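Local structure of chloride intracellular channel exc-4 (Caenorhabditis elegans, 2YV9) at residues 61-64 against 69-72; 21-26 against 72-77; 27-32 against 259-264; 34-39 against 245-250. The protein may insert into membranes to form chloride channels, and is required to regulate the lumen size of the growing excretory canal. All coordinates share one frame; numbering follows the deposited sequence. Where two conformers were deposited one is given.

Contact 1. Residues 61-64 against 69-72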
# COMPACT_ATOMS: atom_id res chain seq x y z
N LYS A 61 -14.87 0.96 -8.67
CA LYS A 61 -15.67 -0.21 -8.26
C LYS A 61 -15.39 -0.57 -6.82
O LYS A 61 -14.24 -0.56 -6.40
CB LYS A 61 -15.33 -1.41 -9.14
CG LYS A 61 -15.71 -1.22 -10.59
CD LYS A 61 -15.36 -2.42 -11.45
CE LYS A 61 -15.71 -2.17 -12.92
NZ LYS A 61 -17.14 -1.81 -13.12
N THR A 62 -16.45 -0.91 -6.08
CA THR A 62 -16.33 -1.25 -4.68
C THR A 62 -16.18 -2.76 -4.52
O THR A 62 -16.80 -3.53 -5.25
CB THR A 62 -17.56 -0.81 -3.85
OG1 THR A 62 -18.69 -1.64 -4.21
CG2 THR A 62 -17.87 0.73 -4.03
N VAL A 63 -15.40 -3.18 -3.54
CA VAL A 63 -15.17 -4.59 -3.28
C VAL A 63 -15.22 -4.94 -1.81
O VAL A 63 -14.78 -4.19 -0.93
CB VAL A 63 -13.79 -5.00 -3.87
CG1 VAL A 63 -13.40 -6.39 -3.42
CG2 VAL A 63 -13.82 -4.92 -5.38
N ASN A 64 -15.76 -6.12 -1.53
CA ASN A 64 -15.72 -6.69 -0.23
C ASN A 64 -14.40 -7.43 -0.15
O ASN A 64 -14.20 -8.43 -0.84
CB ASN A 64 -16.91 -7.64 -0.08
CG ASN A 64 -17.06 -8.18 1.29
OD1 ASN A 64 -16.09 -8.33 2.02
ND2 ASN A 64 -18.30 -8.54 1.64
N ALA A 69 -13.72 -14.25 -4.52
CA ALA A 69 -13.29 -13.85 -5.86
C ALA A 69 -12.21 -12.77 -5.78
O ALA A 69 -11.29 -12.75 -6.59
CB ALA A 69 -14.46 -13.35 -6.71
N PHE A 70 -12.34 -11.89 -4.80
CA PHE A 70 -11.38 -10.78 -4.66
C PHE A 70 -10.05 -11.28 -4.17
O PHE A 70 -9.01 -10.87 -4.66
CB PHE A 70 -11.86 -9.72 -3.69
CG PHE A 70 -10.90 -8.58 -3.55
CD1 PHE A 70 -10.71 -7.70 -4.61
CD2 PHE A 70 -10.14 -8.44 -2.42
CE1 PHE A 70 -9.81 -6.66 -4.51
CE2 PHE A 70 -9.24 -7.39 -2.32
CZ PHE A 70 -9.05 -6.52 -3.37
N LYS A 71 -10.09 -12.20 -3.22
CA LYS A 71 -8.89 -12.86 -2.73
C LYS A 71 -8.19 -13.62 -3.83
O LYS A 71 -6.97 -13.59 -3.91
CB LYS A 71 -9.22 -13.82 -1.58
CG LYS A 71 -9.70 -13.12 -0.32
CD LYS A 71 -9.97 -14.12 0.80
CE LYS A 71 -10.42 -13.44 2.08
NZ LYS A 71 -10.61 -14.43 3.20
N LYS A 72 -8.95 -14.30 -4.68
CA LYS A 72 -8.35 -15.10 -5.71
C LYS A 72 -7.85 -14.24 -6.87
O LYS A 72 -6.78 -14.51 -7.44
CB LYS A 72 -9.37 -16.11 -6.25
CG LYS A 72 -8.75 -17.19 -7.09
CD LYS A 72 -9.81 -18.08 -7.75
CE LYS A 72 -10.68 -18.79 -6.76
NZ LYS A 72 -11.34 -19.96 -7.41
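One methyl of Val-63 sits on the ring of Phe-70: CG1 comes down over a ring face, 3.2 Å from CD1 and almost as near to CG, a tight apolar contact. The methyl sits over the CG-CD1 side of the ring, since Phe-70 CD2 is farther off, 4.0 Å from Val-63 CG1. The two side chains cross at about a right angle. In Val-63 the touching branch is the one anti to the backbone N (chi1 170°), which carries it out from the strand toward the helix, while CG2 turns to Tyr-23 on the next strand. The carbonyl of Asn-64 adds a looser approach, its O lying 3.9 Å from Phe-70 CB. The same Asn-64 O is hydrogen-bonded to the hydroxyl of Ser-67, and Ser-67 OG also bonds Phe-70 N, so one serine ties the end of the strand to the first turn of the helix. Asn-64 OD1 bonds the backbone N of Asn-66 within the same connection. With Phe-70 cut back to an alanine, Val-63 CG1 would probably lose its aromatic cover and a gap would open between strand and helix. Phe-70 reaches further still, meeting the ring of Phe-74 with planes at about 45° and touching Pro-79. The contact thus folds helix 68-74 back on strand 57-63, which it directly follows, at the border of the mixed sheet of the thioredoxin-like N-terminal domain. Strand 57-63 is hydrogen-bonded in parallel to strand 19-25.

Contact 2. Residues 21-26 against 72-77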
# COMPACT_ATOMS: atom_id res chain seq x y z
N GLU A 21 -8.88 1.90 -13.78
CA GLU A 21 -9.95 1.41 -12.92
C GLU A 21 -9.38 1.35 -11.51
O GLU A 21 -8.27 0.87 -11.32
CB GLU A 21 -10.48 0.05 -13.40
CG GLU A 21 -10.84 0.07 -14.89
CD GLU A 21 -11.14 -1.31 -15.45
OE1 GLU A 21 -12.05 -1.98 -14.92
OE2 GLU A 21 -10.48 -1.69 -16.46
N LEU A 22 -10.10 1.92 -10.56
CA LEU A 22 -9.74 1.89 -9.15
C LEU A 22 -10.73 1.04 -8.39
O LEU A 22 -11.94 1.28 -8.47
CB LEU A 22 -9.74 3.30 -8.60
CG LEU A 22 -9.25 3.38 -7.15
CD1 LEU A 22 -7.75 3.13 -7.06
CD2 LEU A 22 -9.57 4.76 -6.63
N TYR A 23 -10.21 0.06 -7.65
CA TYR A 23 -11.01 -0.80 -6.81
C TYR A 23 -10.82 -0.26 -5.41
O TYR A 23 -9.69 -0.06 -4.98
CB TYR A 23 -10.50 -2.25 -6.88
CG TYR A 23 -10.83 -2.95 -8.17
CD1 TYR A 23 -11.92 -3.79 -8.28
CD2 TYR A 23 -10.07 -2.71 -9.32
CE1 TYR A 23 -12.22 -4.42 -9.47
CE2 TYR A 23 -10.36 -3.35 -10.50
CZ TYR A 23 -11.43 -4.20 -10.58
OH TYR A 23 -11.72 -4.81 -11.79
N VAL A 24 -11.91 -0.00 -4.72
CA VAL A 24 -11.90 0.56 -3.38
C VAL A 24 -12.60 -0.40 -2.41
O VAL A 24 -13.53 -1.10 -2.76
CB VAL A 24 -12.54 1.96 -3.33
CG1 VAL A 24 -11.73 2.96 -4.25
CG2 VAL A 24 -14.05 1.94 -3.66
N LYS A 25 -12.16 -0.37 -1.15
CA LYS A 25 -12.81 -1.15 -0.12
C LYS A 25 -14.26 -0.71 0.07
O LYS A 25 -14.53 0.47 0.25
CB LYS A 25 -12.05 -0.98 1.20
CG LYS A 25 -12.63 -1.84 2.31
CD LYS A 25 -12.16 -1.48 3.73
CE LYS A 25 -13.05 -2.22 4.76
NZ LYS A 25 -14.51 -1.74 4.78
N ALA A 26 -15.20 -1.66 0.03
CA ALA A 26 -16.61 -1.38 0.23
C ALA A 26 -16.96 -1.19 1.71
O ALA A 26 -16.30 -1.73 2.61
CB ALA A 26 -17.48 -2.57 -0.35
N LYS A 72 -8.95 -14.30 -4.68
CA LYS A 72 -8.35 -15.10 -5.71
C LYS A 72 -7.85 -14.24 -6.87
O LYS A 72 -6.78 -14.51 -7.44
CB LYS A 72 -9.37 -16.11 -6.25
CG LYS A 72 -8.75 -17.19 -7.09
CD LYS A 72 -9.81 -18.08 -7.75
CE LYS A 72 -10.68 -18.79 -6.76
NZ LYS A 72 -11.34 -19.96 -7.41
N ASN A 73 -8.64 -13.25 -7.25
CA ASN A 73 -8.23 -12.33 -8.34
C ASN A 73 -6.97 -11.49 -8.06
O ASN A 73 -6.19 -11.25 -8.98
CB ASN A 73 -9.38 -11.42 -8.75
CG ASN A 73 -10.47 -12.16 -9.48
OD1 ASN A 73 -10.33 -13.34 -9.81
ND2 ASN A 73 -11.57 -11.48 -9.74
N PHE A 74 -6.77 -11.07 -6.81
CA PHE A 74 -5.62 -10.24 -6.44
C PHE A 74 -4.68 -10.84 -5.40
O PHE A 74 -3.81 -10.15 -4.84
CB PHE A 74 -6.11 -8.85 -6.02
CG PHE A 74 -6.88 -8.17 -7.09
CD1 PHE A 74 -6.21 -7.59 -8.18
CD2 PHE A 74 -8.27 -8.13 -7.06
CE1 PHE A 74 -6.91 -6.99 -9.19
CE2 PHE A 74 -8.98 -7.53 -8.09
CZ PHE A 74 -8.29 -6.95 -9.15
N LEU A 75 -4.83 -12.14 -5.18
CA LEU A 75 -3.90 -12.90 -4.34
C LEU A 75 -3.53 -12.20 -3.05
O LEU A 75 -2.37 -12.18 -2.65
CB LEU A 75 -2.64 -13.26 -5.11
CG LEU A 75 -2.83 -14.14 -6.33
CD1 LEU A 75 -1.51 -14.33 -7.05
CD2 LEU A 75 -3.40 -15.55 -5.90
N GLY A 76 -4.54 -11.67 -2.36
CA GLY A 76 -4.34 -11.10 -1.02
C GLY A 76 -4.05 -9.60 -0.99
O GLY A 76 -3.94 -9.00 0.07
N ALA A 77 -3.86 -9.00 -2.16
CA ALA A 77 -3.66 -7.56 -2.17
C ALA A 77 -4.93 -6.88 -1.72
O ALA A 77 -6.03 -7.39 -1.98
CB ALA A 77 -3.26 -7.12 -3.57
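In the thioredoxin-like N-terminal domain of this GST-fold protein, helix 68-74 packs against the mixed sheet, and here Phe-74 of that helix region meets strand 19-25 through a single aromatic pair. Tyr-23 and Phe-74 form an edge-to-face stack. Phe-74 CG stands anti to its carbonyl carbon (chi1 -59°), which directs the ring at Tyr-23. The Phe-74 edge is directed at a face of Tyr-23, with the ring centroids 5.5 Å apart and the planes inclined at 58°, well short of perpendicular. The tyrosine ring also rests beside Val-63 of the neighbouring strand and Ile-83 of strand 81-84, while Phe-74 touches Ile-81 and Ile-83, so the pair spans three strands.

From Phe-74 onward the chain turns sharply. Leu-75 takes a positive phi, a type I' beta turn runs from Phe-74 to Ala-77, and Ala-77 N closes it by bonding Phe-74 O at 2.9 Å. Gly-76 has backbone angles at which a CB would run into the preceding carbonyl. Asn-73 OD1 accepts a hydrogen bond from Arg-135 of the second subunit. Lys-25 NZ bonds Ala-26 O at 2.8 Å and is also salt-bridged to Glu-250. Within the stack, the nearest approach is from Phe-74 CZ to Tyr-23 CE2, 4.4 Å.

Contact 3. Residues 27-32 against 259-264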
# COMPACT_ATOMS: atom_id res chain seq x y z
N SER A 27 -18.08 -0.53 1.93
CA SER A 27 -18.68 -0.46 3.25
C SER A 27 -18.96 -1.85 3.77
O SER A 27 -19.42 -2.69 3.02
CB SER A 27 -20.01 0.27 3.16
OG SER A 27 -20.78 0.03 4.33
N GLY A 28 -18.71 -2.09 5.05
CA GLY A 28 -19.08 -3.37 5.67
C GLY A 28 -20.56 -3.42 6.05
O GLY A 28 -21.03 -4.44 6.60
N ILE A 29 -21.32 -2.37 5.78
CA ILE A 29 -22.78 -2.40 6.11
C ILE A 29 -23.51 -2.82 4.83
O ILE A 29 -24.34 -3.75 4.84
CB ILE A 29 -23.31 -1.00 6.58
CG1 ILE A 29 -22.65 -0.57 7.89
CG2 ILE A 29 -24.83 -0.97 6.76
CD1 ILE A 29 -23.04 0.87 8.30
N ASP A 30 -23.21 -2.10 3.75
CA ASP A 30 -23.77 -2.39 2.42
C ASP A 30 -22.65 -2.34 1.40
O ASP A 30 -22.14 -1.27 1.08
CB ASP A 30 -24.81 -1.38 2.06
CG ASP A 30 -25.46 -1.64 0.70
OD1 ASP A 30 -24.97 -2.47 -0.08
OD2 ASP A 30 -26.48 -0.98 0.43
N ALA A 31 -22.28 -3.49 0.86
CA ALA A 31 -21.09 -3.57 -0.01
C ALA A 31 -21.22 -2.84 -1.34
O ALA A 31 -20.22 -2.73 -2.07
CB ALA A 31 -20.70 -5.04 -0.27
N ARG A 32 -22.42 -2.36 -1.68
CA ARG A 32 -22.61 -1.54 -2.87
C ARG A 32 -22.15 -0.10 -2.65
O ARG A 32 -21.98 0.63 -3.61
CB ARG A 32 -24.06 -1.54 -3.29
CG ARG A 32 -24.57 -2.96 -3.61
CD ARG A 32 -26.08 -3.01 -3.80
NE ARG A 32 -26.82 -2.50 -2.64
CZ ARG A 32 -28.13 -2.63 -2.46
NH1 ARG A 32 -28.89 -3.26 -3.35
NH2 ARG A 32 -28.70 -2.12 -1.37
N ARG A 259 -30.43 -0.74 13.71
CA ARG A 259 -30.96 0.58 13.34
C ARG A 259 -29.98 1.38 12.48
O ARG A 259 -30.30 1.71 11.33
CB ARG A 259 -31.33 1.38 14.60
CG ARG A 259 -32.21 2.58 14.34
CD ARG A 259 -32.49 3.35 15.62
NE ARG A 259 -31.31 4.09 16.08
CZ ARG A 259 -30.90 5.25 15.58
NH1 ARG A 259 -31.57 5.84 14.59
NH2 ARG A 259 -29.82 5.84 16.08
N GLU A 260 -28.80 1.67 13.01
CA GLU A 260 -27.78 2.44 12.28
C GLU A 260 -27.15 1.67 11.12
O GLU A 260 -26.41 2.24 10.28
CB GLU A 260 -26.68 2.94 13.22
CG GLU A 260 -25.99 1.86 14.02
CD GLU A 260 -26.36 1.88 15.49
OE1 GLU A 260 -25.68 1.16 16.26
OE2 GLU A 260 -27.30 2.61 15.88
N THR A 261 -27.42 0.36 11.10
CA THR A 261 -27.10 -0.51 9.99
C THR A 261 -28.16 -0.30 8.93
O THR A 261 -27.89 -0.43 7.73
CB THR A 261 -27.12 -1.98 10.46
OG1 THR A 261 -26.22 -2.16 11.56
CG2 THR A 261 -26.76 -2.93 9.31
N LEU A 262 -29.37 0.03 9.37
CA LEU A 262 -30.45 0.40 8.47
C LEU A 262 -30.58 1.91 8.32
O LEU A 262 -31.41 2.38 7.53
CB LEU A 262 -31.79 -0.20 8.94
CG LEU A 262 -31.96 -1.73 8.80
CD1 LEU A 262 -33.29 -2.20 9.39
CD2 LEU A 262 -31.82 -2.16 7.33
N GLN A 263 -29.77 2.69 9.05
CA GLN A 263 -29.74 4.14 8.84
C GLN A 263 -29.47 4.38 7.38
O GLN A 263 -28.50 3.84 6.83
CB GLN A 263 -28.63 4.85 9.63
CG GLN A 263 -29.06 5.52 10.91
CD GLN A 263 -27.87 6.05 11.69
OE1 GLN A 263 -26.91 6.55 11.10
NE2 GLN A 263 -27.93 5.95 13.02
N SER A 264 -30.32 5.18 6.75
CA SER A 264 -30.18 5.55 5.37
C SER A 264 -28.96 6.45 5.27
O SER A 264 -28.74 7.24 6.15
CB SER A 264 -31.42 6.27 4.91
OG SER A 264 -32.56 5.51 5.28
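Van der Waals packing carries this contact between the loop after strand 19-25 and the short helix 258-262. Ile-29 CG2 lies 3.8 Å from Thr-261 CG2, methyl to methyl, the two side chains crossing obliquely. Both methyls stand anti to their own backbone N, in Ile-29 because CG1 is turned beside that N (chi1 -64°). The other touches are methyl on carbonyl: the same Ile-29 CG2 approaches Thr-261 O to 3.3 Å, and its CD1 lies more loosely against Glu-260 O. Ile-29 also packs on Asp-243 and His-246 of helix 241-251.

Hydrogen bonds shape the loop itself. Ser-27 OG accepts from Ile-29 N at 2.9 Å, an ST turn, and from Asp-30 N as well, completing an ST motif; its hydroxyl also bonds Asp-243. Asp-30 OD1 accepts from Arg-32 N at 3.0 Å, an Asx turn, with the donor well above the carboxylate plane.

The salt bridge uses the same carboxylate: Arg-32 grips Asp-30 side-on through NE and NH2; Arg-32 NH2 meets Asp-30 OD2 at 3.1 Å, the oxygen lying in the guanidinium plane.

Across the interface, Thr-261 offers its methyl while its OG1 bonds Asn-257 O. The chemistry therefore implies a loop shaped largely by its own polar bonds that presents one isoleucine to helix 258-262 by packing alone.

Contact 4. Residues 34-39 against 245-250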
# COMPACT_ATOMS: atom_id res chain seq x y z
N ILE A 34 -19.37 2.77 -1.22
CA ILE A 34 -17.93 2.96 -1.04
C ILE A 34 -17.62 3.03 0.46
O ILE A 34 -18.40 3.54 1.23
CB ILE A 34 -17.43 4.23 -1.76
CG1 ILE A 34 -18.05 5.52 -1.16
CG2 ILE A 34 -17.80 4.16 -3.26
CD1 ILE A 34 -17.32 6.80 -1.63
N GLY A 35 -16.48 2.47 0.86
CA GLY A 35 -16.05 2.52 2.23
C GLY A 35 -15.22 3.72 2.54
O GLY A 35 -15.15 4.67 1.75
N ALA A 36 -14.59 3.68 3.71
CA ALA A 36 -13.90 4.83 4.28
C ALA A 36 -12.40 4.67 4.38
O ALA A 36 -11.76 5.34 5.20
CB ALA A 36 -14.47 5.17 5.59
N ASP A 37 -11.83 3.86 3.50
CA ASP A 37 -10.41 3.65 3.47
C ASP A 37 -9.77 4.95 3.01
O ASP A 37 -10.13 5.48 1.93
CB ASP A 37 -10.04 2.47 2.58
CG ASP A 37 -8.55 2.22 2.56
OD1 ASP A 37 -8.13 1.22 3.19
OD2 ASP A 37 -7.79 2.98 1.90
N LEU A 38 -8.82 5.48 3.82
CA LEU A 38 -8.24 6.79 3.44
C LEU A 38 -7.34 6.76 2.22
O LEU A 38 -7.26 7.75 1.44
CB LEU A 38 -7.49 7.34 4.62
CG LEU A 38 -8.32 7.86 5.78
CD1 LEU A 38 -7.43 8.08 7.03
CD2 LEU A 38 -9.04 9.14 5.42
N PHE A 39 -6.66 5.65 1.99
CA PHE A 39 -5.78 5.52 0.80
C PHE A 39 -6.62 5.43 -0.47
O PHE A 39 -6.26 5.96 -1.49
CB PHE A 39 -4.83 4.37 1.02
CG PHE A 39 -4.06 4.53 2.26
CD1 PHE A 39 -3.09 5.53 2.34
CD2 PHE A 39 -4.40 3.87 3.40
CE1 PHE A 39 -2.38 5.73 3.54
CE2 PHE A 39 -3.70 4.11 4.59
CZ PHE A 39 -2.69 5.02 4.64
N ILE A 245 -18.31 6.08 10.20
CA ILE A 245 -18.52 5.62 11.59
C ILE A 245 -18.29 4.12 11.68
O ILE A 245 -17.52 3.63 12.52
CB ILE A 245 -19.90 6.01 12.09
CG1 ILE A 245 -20.05 7.53 12.23
CG2 ILE A 245 -20.16 5.37 13.45
CD1 ILE A 245 -21.49 8.00 12.06
N HIS A 246 -18.87 3.37 10.74
CA HIS A 246 -18.74 1.91 10.78
C HIS A 246 -17.32 1.42 10.58
O HIS A 246 -16.90 0.47 11.21
CB HIS A 246 -19.65 1.31 9.73
CG HIS A 246 -19.83 -0.17 9.90
ND1 HIS A 246 -19.13 -1.10 9.17
CD2 HIS A 246 -20.61 -0.87 10.76
CE1 HIS A 246 -19.49 -2.32 9.56
NE2 HIS A 246 -20.38 -2.20 10.53
N HIS A 247 -16.56 2.13 9.74
CA HIS A 247 -15.18 1.79 9.49
C HIS A 247 -14.41 1.77 10.80
O HIS A 247 -13.69 0.80 11.06
CB HIS A 247 -14.61 2.80 8.46
CG HIS A 247 -13.13 2.72 8.26
ND1 HIS A 247 -12.55 1.92 7.30
CD2 HIS A 247 -12.11 3.37 8.87
CE1 HIS A 247 -11.24 2.09 7.32
NE2 HIS A 247 -10.95 2.96 8.28
N TYR A 248 -14.53 2.84 11.59
CA TYR A 248 -13.77 2.94 12.83
C TYR A 248 -14.41 1.97 13.84
O TYR A 248 -13.69 1.34 14.58
CB TYR A 248 -13.70 4.34 13.37
CG TYR A 248 -12.82 5.22 12.52
CD1 TYR A 248 -11.46 5.26 12.72
CD2 TYR A 248 -13.36 5.92 11.47
CE1 TYR A 248 -10.65 6.04 11.91
CE2 TYR A 248 -12.59 6.71 10.66
CZ TYR A 248 -11.21 6.75 10.89
OH TYR A 248 -10.43 7.51 10.03
N LYS A 249 -15.73 1.84 13.81
CA LYS A 249 -16.36 0.88 14.76
C LYS A 249 -15.90 -0.54 14.54
O LYS A 249 -15.57 -1.24 15.50
CB LYS A 249 -17.89 1.05 14.82
CG LYS A 249 -18.26 2.30 15.56
CD LYS A 249 -19.74 2.53 15.70
CE LYS A 249 -20.40 1.47 16.51
NZ LYS A 249 -21.73 1.93 17.01
N GLU A 250 -15.82 -0.98 13.27
CA GLU A 250 -15.47 -2.35 12.96
C GLU A 250 -14.03 -2.72 13.35
O GLU A 250 -13.77 -3.88 13.71
CB GLU A 250 -15.85 -2.76 11.50
CG GLU A 250 -14.99 -2.20 10.34
CD GLU A 250 -15.51 -2.58 8.92
OE1 GLU A 250 -16.32 -3.55 8.80
OE2 GLU A 250 -15.11 -1.92 7.90
O HOH W 1 -14.46 1.12 5.17
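The loop leading into helix 38-52 runs past helix 241-251, closest at Ala-36 and His-247, whose CA atoms are 6.2 Å apart. This is part of the interface between the thioredoxin-like N-terminal domain and the helical C-terminal domain of the GST fold. His-247 has the largest share. With CG anti to the backbone N (chi1 171°), its imidazole is carried toward the loop, and the carbonyl O of Ala-36 stands over the centre of one ring face, 3.9 Å above the plane. Ala-36 CB packs at the root of the side chain, 3.7 Å from His-247 CB. A water bridges the two residues, accepting from Ala-36 N at 2.9 Å and hydrogen-bonding His-247 ND1 at 3.0 Å. Replacing His-247 with a leucine would probably leave this water without its ring partner and the Ala-36 carbonyl without the flat imidazole beneath it.

Asp-37 is the N-cap of helix 38-52, its OD2 accepting from Cys-40 N and weakly from Phe-39 N. That helix is predicted to span the membrane after insertion, so the contact probably belongs to the soluble form.

Next along helix 241-251, Tyr-248 lays a ring face under the edge of the imidazole, His-247 CD2 lying 3.8 Å above its plane. The tyrosine hydroxyl bonds Tyr-127 and His-201, and Leu-38 CD1 reaches Tyr-248 OH at 4.3 Å.

How the contacts relate
Contact 4 is the buried one, contact 1 is partly buried, and contacts 2 and 3 lie at the surface. Contacts 1 and 2 share helix 68-74 and meet adjacent strands of one sheet, and their chemistry is aromatic and aliphatic packing inside the N-terminal domain. Contacts 3 and 4 join that domain to the C-terminal helices, with contact 4 nested within the loop closed by contact 3; Ser-27 CB packs on Ile-34 O between them. Contact 4 adds a water bridge. Segments of contacts 1, 2 and 4 reach the second subunit. Lys-25 links contacts 2 and 4 through its backbone bond to Gly-35 and its salt bridge to Glu-250, while Thr-62 OG1 ties contact 1 to Ala-31 of contact 3.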